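Local coordinates for C381 turret protein (Sulfolobus turreted icosahedral virus, PDB 4IND) that builds the turrets of an archaeal virus capsid, assembling as a pentamer of subunits that each carry a triple jelly roll fold, at residues A[98-101]-A[102-105]; A[171-175]-A[176-180]; A[243-246]-A[247-251]; A[288-292]-A[293-297]. All coordinates share one frame; numbering follows the deposited sequence. Where two conformers were deposited one is given.

Interaction 1 of 4, residues A[98-101]-A[102-105]; sequences PFFN and NNNT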
ATOM      1  N   PRO A  98      26.979 -19.120  12.236  1.00 24.60           N
ATOM      2  CA  PRO A  98      25.989 -18.044  12.340  1.00 22.68           C
ATOM      3  C   PRO A  98      24.857 -18.402  13.286  1.00 27.03           C
ATOM      4  O   PRO A  98      24.544 -19.582  13.462  1.00 27.13           O
ATOM      5  CB  PRO A  98      25.501 -17.862  10.881  1.00 26.96           C
ATOM      6  CG  PRO A  98      25.820 -19.122  10.210  1.00 25.17           C
ATOM      7  CD  PRO A  98      27.095 -19.630  10.859  1.00 26.64           C
ATOM      8  N   PHE A  99      24.253 -17.377  13.885  1.00 25.72           N
ATOM      9  CA  PHE A  99      23.151 -17.536  14.821  1.00 24.37           C
ATOM     10  C   PHE A  99      21.900 -18.103  14.136  1.00 21.39           C
ATOM     11  O   PHE A  99      21.368 -19.130  14.552  1.00 24.17           O
ATOM     12  CB  PHE A  99      22.872 -16.161  15.452  1.00 27.54           C
ATOM     13  CG  PHE A  99      21.849 -16.167  16.562  1.00 26.09           C
ATOM     14  CD1 PHE A  99      22.079 -16.872  17.739  1.00 27.52           C
ATOM     15  CD2 PHE A  99      20.689 -15.405  16.460  1.00 28.08           C
ATOM     16  CE1 PHE A  99      21.141 -16.846  18.794  1.00 30.84           C
ATOM     17  CE2 PHE A  99      19.752 -15.373  17.510  1.00 24.72           C
ATOM     18  CZ  PHE A  99      19.983 -16.092  18.674  1.00 23.24           C
ATOM     19  N   PHE A 100      21.425 -17.416  13.100  1.00 22.50           N
ATOM     20  CA  PHE A 100      20.249 -17.862  12.348  1.00 24.03           C
ATOM     21  C   PHE A 100      19.080 -18.170  13.286  1.00 27.00           C
ATOM     22  O   PHE A 100      18.257 -19.028  12.992  1.00 23.14           O
ATOM     23  CB  PHE A 100      20.590 -19.130  11.531  1.00 30.85           C
ATOM     24  CG  PHE A 100      21.443 -18.884  10.293  1.00 27.37           C
ATOM     25  CD1 PHE A 100      21.477 -17.651   9.678  1.00 27.36           C
ATOM     26  CD2 PHE A 100      22.195 -19.917   9.741  1.00 25.27           C
ATOM     27  CE1 PHE A 100      22.246 -17.436   8.552  1.00 30.69           C
ATOM     28  CE2 PHE A 100      22.971 -19.710   8.615  1.00 32.56           C
ATOM     29  CZ  PHE A 100      23.002 -18.468   8.021  1.00 30.91           C
ATOM     30  N   ASN A 101      19.045 -17.485  14.428  1.00 22.47           N
ATOM     31  CA  ASN A 101      18.037 -17.672  15.471  1.00 29.88           C
ATOM     32  C   ASN A 101      18.127 -18.991  16.225  1.00 35.63           C
ATOM     33  O   ASN A 101      17.999 -19.008  17.446  1.00 36.51           O
ATOM     34  CB  ASN A 101      16.599 -17.426  14.956  1.00 27.82           C
ATOM     35  CG  ASN A 101      16.328 -15.963  14.696  1.00 28.15           C
ATOM     36  OD1 ASN A 101      16.596 -15.115  15.558  1.00 27.54           O
ATOM     37  ND2 ASN A 101      15.818 -15.647  13.499  1.00 23.92           N
ATOM     38  N   ASN A 102      18.354 -20.084  15.487  0.58 25.17           N
ATOM     39  CA  ASN A 102      18.324 -21.420  16.066  0.58 27.89           C
ATOM     40  C   ASN A 102      19.458 -22.352  15.623  0.58 28.44           C
ATOM     41  O   ASN A 102      19.414 -23.533  15.908  0.58 28.90           O
ATOM     42  CB  ASN A 102      16.974 -22.098  15.789  0.58 34.78           C
ATOM     43  CG  ASN A 102      15.834 -21.498  16.604  0.58 35.86           C
ATOM     44  OD1 ASN A 102      14.969 -20.812  16.070  0.58 43.72           O
ATOM     45  ND2 ASN A 102      15.827 -21.769  17.896  0.58 34.10           N
ATOM     46  N   ASN A 103      20.468 -21.831  14.936  1.00 28.96           N
ATOM     47  CA  ASN A 103      21.537 -22.689  14.433  1.00 27.59           C
ATOM     48  C   ASN A 103      22.667 -22.791  15.442  1.00 27.43           C
ATOM     49  O   ASN A 103      23.014 -21.799  16.095  1.00 28.43           O
ATOM     50  CB  ASN A 103      22.133 -22.132  13.143  1.00 27.89           C
ATOM     51  CG  ASN A 103      23.349 -22.928  12.689  1.00 27.62           C
ATOM     52  OD1 ASN A 103      23.268 -24.148  12.501  1.00 29.33           O
ATOM     53  ND2 ASN A 103      24.483 -22.250  12.522  1.00 26.13           N
ATOM     54  N   ASN A 104      23.256 -23.972  15.556  1.00 32.11           N
ATOM     55  CA  ASN A 104      24.544 -24.085  16.233  1.00 34.77           C
ATOM     56  C   ASN A 104      25.445 -25.151  15.629  1.00 40.38           C
ATOM     57  O   ASN A 104      26.375 -25.633  16.289  1.00 31.33           O
ATOM     58  CB  ASN A 104      24.364 -24.319  17.728  1.00 40.10           C
ATOM     59  CG  ASN A 104      23.535 -25.532  18.028  1.00 43.64           C
ATOM     60  OD1 ASN A 104      23.556 -26.522  17.292  1.00 52.70           O
ATOM     61  ND2 ASN A 104      22.774 -25.463  19.105  1.00 54.33           N
ATOM     62  N   THR A 105      25.165 -25.540  14.383  1.00 34.46           N
ATOM     63  CA  THR A 105      26.000 -26.537  13.699  1.00 31.90           C
ATOM     64  C   THR A 105      26.497 -26.075  12.328  1.00 37.21           C
ATOM     65  O   THR A 105      27.607 -26.409  11.938  1.00 35.37           O
ATOM     66  CB  THR A 105      25.291 -27.883  13.533  1.00 38.14           C
ATOM     67  OG1 THR A 105      24.013 -27.663  12.922  1.00 36.66           O
ATOM     68  CG2 THR A 105      25.102 -28.578  14.874  1.00 39.50           C
TER
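Asn103 reaches back over the turn to Pro98: its amide ND2 donates to Pro98 O at 2.8 Å, with an N-H...O angle of 164°. Both partners favour the bond, since the oxygen lies only 10° out of the amide plane of Asn103 and the nitrogen sits in the carbonyl plane of Pro98. The amide gets there because CG stands anti to the backbone N (chi1 174°). The backbone itself sets Asn103 CB against Phe100 CB at 3.7 Å, near the edge of the phenylalanine ring. Pro98 CB lies over the centre of one face of the Phe100 ring, 3.7 Å above its plane. Closer to the turn, Asn103 N donates to Phe99 O at 2.9 Å, so side chain and backbone of the same residue hold two successive carbonyls. The other end of the amide makes an Asx turn: OD1 accepts from Thr105 N at 3.0 Å, the donor well above the carbonyl plane. All this lies in the loop between strands 94-96 and 108-110 of the first jelly roll. The end of the Asn101 side chain leaves this contact but is gripped at both amide atoms, ND2 by Ser170 O and OD1 by Thr123 N. The looser side is at Asn102, whose N makes a weak bond to Phe100 O and whose exposed side chain turns away; in one of its two conformers OD1 bonds Ser170 OG.

Interaction 2 of 4, residues A[171-175]-A[176-180]; sequences FRLRK and GTYAI. With 2HP (dihydrogenphosphate ion), chain U.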
ATOM      1  N   PHE A 171      12.984 -17.653  11.007  1.00 28.71           N
ATOM      2  CA  PHE A 171      12.740 -16.230  10.795  1.00 31.44           C
ATOM      3  C   PHE A 171      11.242 -15.947  10.876  1.00 30.81           C
ATOM      4  O   PHE A 171      10.434 -16.852  10.727  1.00 35.52           O
ATOM      5  CB  PHE A 171      13.353 -15.754   9.466  1.00 27.64           C
ATOM      6  CG  PHE A 171      13.170 -16.712   8.324  1.00 30.74           C
ATOM      7  CD1 PHE A 171      12.025 -16.678   7.539  1.00 35.93           C
ATOM      8  CD2 PHE A 171      14.150 -17.638   8.021  1.00 25.50           C
ATOM      9  CE1 PHE A 171      11.854 -17.563   6.480  1.00 35.57           C
ATOM     10  CE2 PHE A 171      13.988 -18.526   6.960  1.00 34.31           C
ATOM     11  CZ  PHE A 171      12.838 -18.490   6.188  1.00 32.39           C
ATOM     12  N   ARG A 172      10.882 -14.700  11.149  1.00 36.67           N
ATOM     13  CA  ARG A 172       9.475 -14.301  11.226  1.00 29.89           C
ATOM     14  C   ARG A 172       9.102 -13.631   9.922  1.00 36.80           C
ATOM     15  O   ARG A 172       9.834 -12.774   9.439  1.00 38.13           O
ATOM     16  CB  ARG A 172       9.251 -13.295  12.373  1.00 29.76           C
ATOM     17  CG  ARG A 172       7.812 -12.838  12.487  1.00 37.43           C
ATOM     18  CD  ARG A 172       7.635 -11.429  13.049  1.00 42.18           C
ATOM     19  NE  ARG A 172       8.083 -10.392  12.117  1.00 43.25           N
ATOM     20  CZ  ARG A 172       8.053  -9.090  12.410  1.00 53.57           C
ATOM     21  NH1 ARG A 172       7.615  -8.685  13.603  1.00 62.44           N
ATOM     22  NH2 ARG A 172       8.475  -8.185  11.535  1.00 41.63           N
ATOM     23  N   LEU A 173       7.968 -14.017   9.343  1.00 32.69           N
ATOM     24  CA  LEU A 173       7.464 -13.353   8.141  1.00 34.01           C
ATOM     25  C   LEU A 173       6.103 -12.765   8.436  1.00 32.74           C
ATOM     26  O   LEU A 173       5.237 -13.462   8.963  1.00 33.72           O
ATOM     27  CB  LEU A 173       7.329 -14.347   6.989  1.00 29.42           C
ATOM     28  CG  LEU A 173       8.597 -15.073   6.566  1.00 29.32           C
ATOM     29  CD1 LEU A 173       8.284 -16.030   5.414  1.00 31.26           C
ATOM     30  CD2 LEU A 173       9.664 -14.069   6.145  1.00 32.15           C
ATOM     31  N   ARG A 174       5.894 -11.497   8.102  1.00 34.81           N
ATOM     32  CA  ARG A 174       4.574 -10.915   8.314  1.00 38.80           C
ATOM     33  C   ARG A 174       3.706 -11.360   7.146  1.00 38.88           C
ATOM     34  O   ARG A 174       4.198 -11.998   6.223  1.00 37.13           O
ATOM     35  CB  ARG A 174       4.664  -9.401   8.352  1.00 49.76           C
ATOM     36  CG  ARG A 174       5.252  -8.841   7.076  1.00 60.92           C
ATOM     37  CD  ARG A 174       4.892  -7.392   6.895  1.00 81.02           C
ATOM     38  NE  ARG A 174       5.487  -6.873   5.675  1.00 93.22           N
ATOM     39  CZ  ARG A 174       6.679  -6.285   5.602  1.00 97.12           C
ATOM     40  NH1 ARG A 174       7.430  -6.117   6.691  1.00 90.27           N
ATOM     41  NH2 ARG A 174       7.114  -5.858   4.423  1.00101.24           N
ATOM     42  N   LYS A 175       2.434 -11.003   7.169  1.00 24.30           N
ATOM     43  CA  LYS A 175       1.498 -11.468   6.147  1.00 25.68           C
ATOM     44  C   LYS A 175       2.004 -11.210   4.739  1.00 29.48           C
ATOM     45  O   LYS A 175       2.600 -10.172   4.437  1.00 33.86           O
ATOM     46  CB  LYS A 175       0.108 -10.836   6.334  1.00 28.21           C
ATOM     47  CG  LYS A 175       0.042  -9.334   6.070  1.00 32.27           C
ATOM     48  CD  LYS A 175      -1.323  -8.761   6.501  1.00 27.30           C
ATOM     49  CE  LYS A 175      -1.471  -7.290   6.129  1.00 32.21           C
ATOM     50  NZ  LYS A 175      -1.583  -7.124   4.644  1.00 36.85           N
ATOM     51  N   GLY A 176       1.759 -12.176   3.863  1.00 25.30           N
ATOM     52  CA  GLY A 176       2.215 -12.088   2.485  1.00 30.40           C
ATOM     53  C   GLY A 176       2.430 -13.480   1.931  1.00 32.19           C
ATOM     54  O   GLY A 176       2.234 -14.465   2.633  1.00 29.96           O
ATOM     55  N   THR A 177       2.796 -13.569   0.658  1.00 31.87           N
ATOM     56  CA  THR A 177       3.254 -14.827   0.101  1.00 28.67           C
ATOM     57  C   THR A 177       4.721 -14.662  -0.230  1.00 27.73           C
ATOM     58  O   THR A 177       5.138 -13.609  -0.724  1.00 29.40           O
ATOM     59  CB  THR A 177       2.447 -15.191  -1.161  1.00 29.28           C
ATOM     60  OG1 THR A 177       1.064 -15.329  -0.804  1.00 37.15           O
ATOM     61  CG2 THR A 177       2.957 -16.506  -1.767  1.00 33.79           C
ATOM     62  N   TYR A 178       5.515 -15.683   0.075  1.00 24.34           N
ATOM     63  CA  TYR A 178       6.954 -15.596  -0.091  1.00 27.68           C
ATOM     64  C   TYR A 178       7.540 -16.748  -0.871  1.00 33.27           C
ATOM     65  O   TYR A 178       7.073 -17.882  -0.781  1.00 27.84           O
ATOM     66  CB  TYR A 178       7.623 -15.592   1.271  1.00 23.71           C
ATOM     67  CG  TYR A 178       7.242 -14.428   2.152  1.00 27.79           C
ATOM     68  CD1 TYR A 178       8.073 -13.325   2.276  1.00 32.42           C
ATOM     69  CD2 TYR A 178       6.051 -14.434   2.864  1.00 27.65           C
ATOM     70  CE1 TYR A 178       7.738 -12.252   3.108  1.00 29.07           C
ATOM     71  CE2 TYR A 178       5.704 -13.365   3.700  1.00 25.05           C
ATOM     72  CZ  TYR A 178       6.541 -12.284   3.806  1.00 32.91           C
ATOM     73  OH  TYR A 178       6.219 -11.232   4.638  1.00 37.75           O
ATOM     74  N   ALA A 179       8.591 -16.450  -1.619  1.00 28.30           N
ATOM     75  CA  ALA A 179       9.406 -17.486  -2.239  1.00 27.03           C
ATOM     76  C   ALA A 179      10.594 -17.726  -1.321  1.00 32.81           C
ATOM     77  O   ALA A 179      11.195 -16.777  -0.815  1.00 30.13           O
ATOM     78  CB  ALA A 179       9.871 -17.062  -3.608  1.00 24.09           C
ATOM     79  N   ILE A 180      10.924 -18.994  -1.090  1.00 26.01           N
ATOM     80  CA  ILE A 180      12.162 -19.331  -0.401  1.00 27.13           C
ATOM     81  C   ILE A 180      12.989 -20.145  -1.385  1.00 27.85           C
ATOM     82  O   ILE A 180      12.584 -21.234  -1.792  1.00 31.52           O
ATOM     83  CB  ILE A 180      11.892 -20.157   0.838  1.00 29.20           C
ATOM     84  CG1 ILE A 180      11.088 -19.329   1.842  1.00 28.65           C
ATOM     85  CG2 ILE A 180      13.208 -20.619   1.456  1.00 30.93           C
ATOM     86  CD1 ILE A 180      10.578 -20.144   3.025  1.00 34.95           C
TER
HETATM   87  P   2HP U 401      11.026  -6.945   8.848  1.00 50.65           P
HETATM   88  O1  2HP U 401       9.954  -7.993   8.686  1.00 55.48           O
HETATM   89  O2  2HP U 401      11.032  -6.780  10.336  1.00 35.64           O
HETATM   90  O3  2HP U 401      10.576  -5.644   8.112  1.00 46.99           O
HETATM   91  O4  2HP U 401      12.448  -7.410   8.401  1.00 54.88           O
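Leu173 and Tyr178 share nearly the same first torsion (chi1 -59° and -61°), which sets each CG anti to its own carbonyl carbon, and from there the two side chains slide past each other in opposite directions. Leu173 CD1 comes to rest over a face of the tyrosine ring, 3.9 Å from the centroid and 18° off the normal, a CH-pi contact shifted toward the CG-CD2 rim. The ring edge, meanwhile, meets backbone: Tyr178 OH donates to Arg174 O at 2.7 Å, approaching from above the carbonyl plane. Tyr178, a buried residue, thus has one face packed by Leu173 and its hydroxyl bonded to a main-chain oxygen of the turn; Phe149 adds an edge-to-face ring. Deeper in, Ile180 CD1 approaches the edge of the Phe171 ring, with CZ 4.2 Å away. As the chain reverses direction, Gly176 adopts backbone angles at which a CB would collide with Lys175 O. Arg172 and Arg174 serve the dihydrogenphosphate ion. Arg172 NH2 donates to its O1 at 3.2 Å, with that oxygen in the guanidinium plane, while NH1 forms a salt bridge with Glu125. Arg174 NH1 offers a weak bond to O3 at 3.5 Å; this side chain is poorly ordered, although NH2 also bonds Phe149 O. Leu79 N and Arg147 NH2 also hydrogen-bond the ion. The arrangement is a chain-reversing connection from strand 168-172 in one sheet of the second jelly roll to strand 176-187 in the other, with an arginine-lined anion site on its flank.

Interaction 3 of 4, residues A[243-246]-A[247-251]; sequences VTYG and GGLGV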
ATOM      1  N   VAL A 243      17.608 -28.819   8.489  1.00 33.11           N
ATOM      2  CA  VAL A 243      18.327 -29.811   7.681  1.00 30.08           C
ATOM      3  C   VAL A 243      18.100 -31.152   8.365  1.00 33.69           C
ATOM      4  O   VAL A 243      18.371 -31.292   9.564  1.00 34.29           O
ATOM      5  CB  VAL A 243      19.836 -29.512   7.632  1.00 32.08           C
ATOM      6  CG1 VAL A 243      20.547 -30.559   6.782  1.00 28.91           C
ATOM      7  CG2 VAL A 243      20.098 -28.115   7.078  1.00 32.68           C
ATOM      8  N   THR A 244      17.618 -32.149   7.627  1.00 32.85           N
ATOM      9  CA  THR A 244      17.150 -33.376   8.288  1.00 36.24           C
ATOM     10  C   THR A 244      17.866 -34.653   7.892  1.00 37.59           C
ATOM     11  O   THR A 244      17.581 -35.719   8.439  1.00 43.93           O
ATOM     12  CB  THR A 244      15.634 -33.582   8.057  1.00 40.68           C
ATOM     13  OG1 THR A 244      15.393 -33.653   6.649  1.00 42.82           O
ATOM     14  CG2 THR A 244      14.813 -32.437   8.647  1.00 42.64           C
ATOM     15  N   TYR A 245      18.778 -34.575   6.931  1.00 36.18           N
ATOM     16  CA  TYR A 245      19.334 -35.815   6.379  1.00 42.49           C
ATOM     17  C   TYR A 245      20.309 -36.556   7.294  1.00 39.04           C
ATOM     18  O   TYR A 245      20.594 -37.730   7.082  1.00 40.84           O
ATOM     19  CB  TYR A 245      19.893 -35.625   4.958  1.00 36.05           C
ATOM     20  CG  TYR A 245      21.120 -34.746   4.821  1.00 34.95           C
ATOM     21  CD1 TYR A 245      22.394 -35.280   4.944  1.00 40.98           C
ATOM     22  CD2 TYR A 245      21.004 -33.397   4.522  1.00 35.26           C
ATOM     23  CE1 TYR A 245      23.522 -34.489   4.792  1.00 35.94           C
ATOM     24  CE2 TYR A 245      22.115 -32.607   4.364  1.00 33.33           C
ATOM     25  CZ  TYR A 245      23.375 -33.169   4.490  1.00 32.82           C
ATOM     26  OH  TYR A 245      24.506 -32.396   4.346  1.00 38.61           O
ATOM     27  N   GLY A 246      20.811 -35.883   8.318  1.00 43.87           N
ATOM     28  CA  GLY A 246      21.538 -36.584   9.361  1.00 51.18           C
ATOM     29  C   GLY A 246      23.033 -36.354   9.352  1.00 58.66           C
ATOM     30  O   GLY A 246      23.697 -36.602   8.342  1.00 46.74           O
ATOM     31  N   GLY A 247      23.551 -35.918  10.501  1.00 71.11           N
ATOM     32  CA  GLY A 247      24.918 -35.446  10.640  1.00 74.75           C
ATOM     33  C   GLY A 247      26.045 -36.336  10.132  1.00 75.17           C
ATOM     34  O   GLY A 247      27.074 -35.838   9.663  1.00 74.30           O
ATOM     35  N   GLY A 248      25.875 -37.649  10.221  1.00 69.13           N
ATOM     36  CA  GLY A 248      26.967 -38.540   9.867  1.00 81.32           C
ATOM     37  C   GLY A 248      26.868 -39.178   8.495  1.00 78.91           C
ATOM     38  O   GLY A 248      27.617 -40.101   8.171  1.00 78.81           O
ATOM     39  N   LEU A 249      25.950 -38.682   7.675  1.00 74.41           N
ATOM     40  CA  LEU A 249      25.657 -39.337   6.400  1.00 69.55           C
ATOM     41  C   LEU A 249      26.820 -39.336   5.398  1.00 64.22           C
ATOM     42  O   LEU A 249      26.991 -40.286   4.650  1.00 61.29           O
ATOM     43  CB  LEU A 249      24.404 -38.741   5.751  1.00 63.27           C
ATOM     44  CG  LEU A 249      23.787 -39.655   4.689  1.00 52.66           C
ATOM     45  CD1 LEU A 249      23.344 -40.943   5.324  1.00 51.57           C
ATOM     46  CD2 LEU A 249      22.631 -38.990   3.982  1.00 49.78           C
ATOM     47  N   GLY A 250      27.611 -38.270   5.363  1.00 62.78           N
ATOM     48  CA  GLY A 250      28.731 -38.216   4.432  1.00 53.71           C
ATOM     49  C   GLY A 250      28.377 -37.534   3.114  1.00 55.71           C
ATOM     50  O   GLY A 250      28.995 -37.784   2.069  1.00 49.02           O
ATOM     51  N   VAL A 251      27.367 -36.673   3.165  1.00 50.40           N
ATOM     52  CA  VAL A 251      26.976 -35.879   2.011  1.00 41.91           C
ATOM     53  C   VAL A 251      26.935 -34.400   2.360  1.00 40.75           C
ATOM     54  O   VAL A 251      25.863 -33.839   2.581  1.00 44.34           O
ATOM     55  CB  VAL A 251      25.596 -36.291   1.486  1.00 42.64           C
ATOM     56  CG1 VAL A 251      25.300 -35.560   0.195  1.00 40.83           C
ATOM     57  CG2 VAL A 251      25.531 -37.797   1.282  1.00 45.32           C
TER
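Tyr245 reaches across the loop to Leu249 and Val251. From CB, the side chain starts between the backbone N and the carbonyl carbon (chi1 67°), a torsion that swings the ring over toward the returning chain. Along the ring, CD1 is the first atom to meet a partner, Leu249 CD2 at 3.8 Å, with Leu249 CB a little farther off; the methyl approaches obliquely. CE1 comes next, lying 4.3 Å from Val251 CB and closer to Val251 O. At the tip, OH donates to that same Val251 O over 2.7 Å, a weak bond although the two oxygens are close. Between Tyr245 and Val251 the backbone makes a type I beta turn from Gly246 to Leu249, closed by Leu249 N donating to Gly246 O at 3.1 Å (N-H...O 157°). The turn lies in the loop that joins strands 238-243 and 253-262 of the second jelly roll, at the protein surface. Gly246 and Gly250 both take positive phi, the first entering the turn and the second following Leu249. Phe197 and Phe253 bring further rings to Tyr245, and Phe194 packs on both Leu249 and Val251.

Interaction 4 of 4, residues A[288-292]-A[293-297]; sequences LNVQG and SGSHL. With 2HP (dihydrogenphosphate ion), chain B.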
ATOM      1  N   LEU A 288      -7.065 -34.613  -6.262  0.51 44.82           N
ATOM      2  CA  LEU A 288      -5.820 -33.877  -6.207  0.51 44.79           C
ATOM      3  C   LEU A 288      -5.459 -33.560  -4.763  0.51 41.49           C
ATOM      4  O   LEU A 288      -6.318 -33.212  -3.959  0.51 38.58           O
ATOM      5  CB  LEU A 288      -5.938 -32.595  -7.031  0.51 49.63           C
ATOM      6  CG  LEU A 288      -4.640 -31.877  -7.397  0.51 54.00           C
ATOM      7  CD1 LEU A 288      -3.494 -32.877  -7.545  0.51 53.23           C
ATOM      8  CD2 LEU A 288      -4.847 -31.088  -8.682  0.51 56.65           C
ATOM      9  N   ASN A 289      -4.177 -33.698  -4.443  1.00 35.34           N
ATOM     10  CA  ASN A 289      -3.669 -33.395  -3.105  1.00 35.08           C
ATOM     11  C   ASN A 289      -2.301 -32.747  -3.228  1.00 35.92           C
ATOM     12  O   ASN A 289      -1.328 -33.416  -3.584  1.00 39.23           O
ATOM     13  CB  ASN A 289      -3.586 -34.661  -2.249  1.00 33.43           C
ATOM     14  CG  ASN A 289      -3.120 -34.372  -0.830  1.00 38.44           C
ATOM     15  OD1 ASN A 289      -2.583 -33.293  -0.545  1.00 41.43           O
ATOM     16  ND2 ASN A 289      -3.323 -35.329   0.065  1.00 39.65           N
ATOM     17  N   VAL A 290      -2.222 -31.443  -2.970  1.00 28.79           N
ATOM     18  CA  VAL A 290      -0.931 -30.747  -3.105  1.00 30.89           C
ATOM     19  C   VAL A 290      -0.384 -30.309  -1.762  1.00 32.55           C
ATOM     20  O   VAL A 290       0.523 -29.471  -1.684  1.00 36.07           O
ATOM     21  CB  VAL A 290      -0.991 -29.569  -4.103  1.00 33.31           C
ATOM     22  CG1 VAL A 290      -1.437 -30.072  -5.485  1.00 34.27           C
ATOM     23  CG2 VAL A 290      -1.958 -28.484  -3.600  1.00 31.98           C
ATOM     24  N   GLN A 291      -0.903 -30.900  -0.695  1.00 30.83           N
ATOM     25  CA  GLN A 291      -0.367 -30.583   0.643  1.00 36.70           C
ATOM     26  C   GLN A 291       1.139 -30.852   0.722  1.00 48.04           C
ATOM     27  O   GLN A 291       1.611 -31.914   0.305  1.00 42.60           O
ATOM     28  CB  GLN A 291      -1.089 -31.381   1.739  1.00 40.32           C
ATOM     29  CG  GLN A 291      -0.580 -31.050   3.156  1.00 43.13           C
ATOM     30  CD  GLN A 291      -1.142 -31.970   4.222  1.00 52.79           C
ATOM     31  OE1 GLN A 291      -1.405 -33.149   3.969  1.00 50.65           O
ATOM     32  NE2 GLN A 291      -1.324 -31.435   5.430  1.00 55.32           N
ATOM     33  N   GLY A 292       1.893 -29.894   1.253  1.00 41.89           N
ATOM     34  CA  GLY A 292       3.324 -30.069   1.411  1.00 37.42           C
ATOM     35  C   GLY A 292       4.130 -29.761   0.166  1.00 36.38           C
ATOM     36  O   GLY A 292       5.328 -29.986   0.144  1.00 39.15           O
ATOM     37  N   SER A 293       3.472 -29.247  -0.870  1.00 32.47           N
ATOM     38  CA  SER A 293       4.128 -28.996  -2.151  1.00 34.48           C
ATOM     39  C   SER A 293       4.630 -27.571  -2.316  1.00 39.04           C
ATOM     40  O   SER A 293       5.374 -27.280  -3.252  1.00 41.10           O
ATOM     41  CB  SER A 293       3.143 -29.277  -3.292  1.00 34.01           C
ATOM     42  OG  SER A 293       2.143 -28.273  -3.336  1.00 33.57           O
ATOM     43  N   GLY A 294       4.197 -26.672  -1.438  1.00 36.80           N
ATOM     44  CA  GLY A 294       4.500 -25.257  -1.599  1.00 41.28           C
ATOM     45  C   GLY A 294       3.466 -24.582  -2.488  1.00 31.02           C
ATOM     46  O   GLY A 294       3.733 -23.528  -3.077  1.00 35.09           O
ATOM     47  N   SER A 295       2.286 -25.191  -2.600  1.00 32.06           N
ATOM     48  CA  SER A 295       1.231 -24.597  -3.416  1.00 32.01           C
ATOM     49  C   SER A 295      -0.134 -24.923  -2.864  1.00 31.61           C
ATOM     50  O   SER A 295      -0.266 -25.736  -1.949  1.00 33.82           O
ATOM     51  CB  SER A 295       1.340 -25.078  -4.866  1.00 39.13           C
ATOM     52  OG  SER A 295       1.003 -26.450  -4.973  1.00 37.55           O
ATOM     53  N   HIS A 296      -1.162 -24.291  -3.425  1.00 29.40           N
ATOM     54  CA  HIS A 296      -2.539 -24.626  -3.079  1.00 36.74           C
ATOM     55  C   HIS A 296      -3.426 -24.551  -4.318  1.00 31.65           C
ATOM     56  O   HIS A 296      -2.933 -24.313  -5.419  1.00 31.34           O
ATOM     57  CB  HIS A 296      -3.064 -23.744  -1.941  1.00 27.83           C
ATOM     58  CG  HIS A 296      -3.111 -22.289  -2.265  1.00 28.27           C
ATOM     59  ND1 HIS A 296      -2.014 -21.458  -2.145  1.00 29.82           N
ATOM     60  CD2 HIS A 296      -4.133 -21.497  -2.673  1.00 36.62           C
ATOM     61  CE1 HIS A 296      -2.353 -20.230  -2.483  1.00 33.66           C
ATOM     62  NE2 HIS A 296      -3.638 -20.222  -2.802  1.00 28.93           N
ATOM     63  N   LEU A 297      -4.725 -24.761  -4.136  1.00 29.90           N
ATOM     64  CA  LEU A 297      -5.652 -24.849  -5.259  1.00 30.03           C
ATOM     65  C   LEU A 297      -6.761 -23.813  -5.209  1.00 35.32           C
ATOM     66  O   LEU A 297      -7.054 -23.230  -4.164  1.00 33.68           O
ATOM     67  CB  LEU A 297      -6.291 -26.242  -5.293  1.00 25.22           C
ATOM     68  CG  LEU A 297      -5.299 -27.406  -5.245  1.00 29.10           C
ATOM     69  CD1 LEU A 297      -6.007 -28.731  -4.993  1.00 31.31           C
ATOM     70  CD2 LEU A 297      -4.516 -27.454  -6.540  1.00 28.33           C
TER
HETATM   71  P   2HP B 403      -4.859 -17.187  -2.953  1.00120.44           P
HETATM   72  O1  2HP B 403      -5.101 -18.149  -4.077  1.00117.45           O
HETATM   73  O2  2HP B 403      -3.406 -17.401  -2.637  1.00120.02           O
HETATM   74  O3  2HP B 403      -5.791 -17.551  -1.746  1.00 92.84           O
HETATM   75  O4  2HP B 403      -5.044 -15.711  -3.410  1.00 89.67           O
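Val290 O takes two donors from one residue: Ser293 OG at 2.6 Å and Ser293 N at 3.1 Å. The hydroxyl lies in the carbonyl plane, on a lone pair, whereas the amide comes in 36° above it, so the bonds use different directions round the oxygen. The backbone bond closes a type II beta turn from Val290 to Ser293, with Gly292 at positive phi. Ser293 OG can serve this carbonyl because it sits between its own N and carbonyl carbon (chi1 71°), and it accepts in turn from Ser295 OG at 2.7 Å. On the apolar side Val290 and Leu297 point at each other tip to tip, CG2 to CG at 3.9 Å, while Leu288 CG, in one of its two conformers, touches Leu297 CD1 more loosely at 4.2 Å. The next shell fixes the turn: Asn289 OD1 accepts from Gln291 N at 2.9 Å, an Asx turn, and Glu379 bonds the amides of Gly292 and Gly294. His296 faces elsewhere, its NE2 donating to O1 of a dihydrogenphosphate ion at 2.8 Å, in the ring plane and at 164°; ND1 is bonded to Gly378 O, which would help fix the ring's rotation. Lys231 also binds this ion. The turn links strand 283-289, on the edge of one four-stranded sheet of the third jelly roll, to strand 295-305 in the other, where strand 365-377 runs alongside and packs Tyr373 on Leu297.

Overall arrangement
The four contacts follow one another along the chain, one in the first jelly roll (interaction 1), two in the second (interactions 2 and 3) and one in the third (interaction 4). Interactions 1 and 2 touch at the junction of the first two domains, where Asn101 ND2 packs on Phe171 CA at 4.1 Å; their centres are about 19 Å apart. Interaction 3, at the surface, is centred about 27 Å from interactions 2 and 4 but about 17 Å from interaction 1, with nearest atoms about 7 Å apart. Interactions 2 and 4 approach to about 6 Å at their nearest atoms, yet contribute to separate dihydrogenphosphate sites. One ion joins His296 of the third domain to Lys231 of the second, whose strand 221-232 pairs with 176-187.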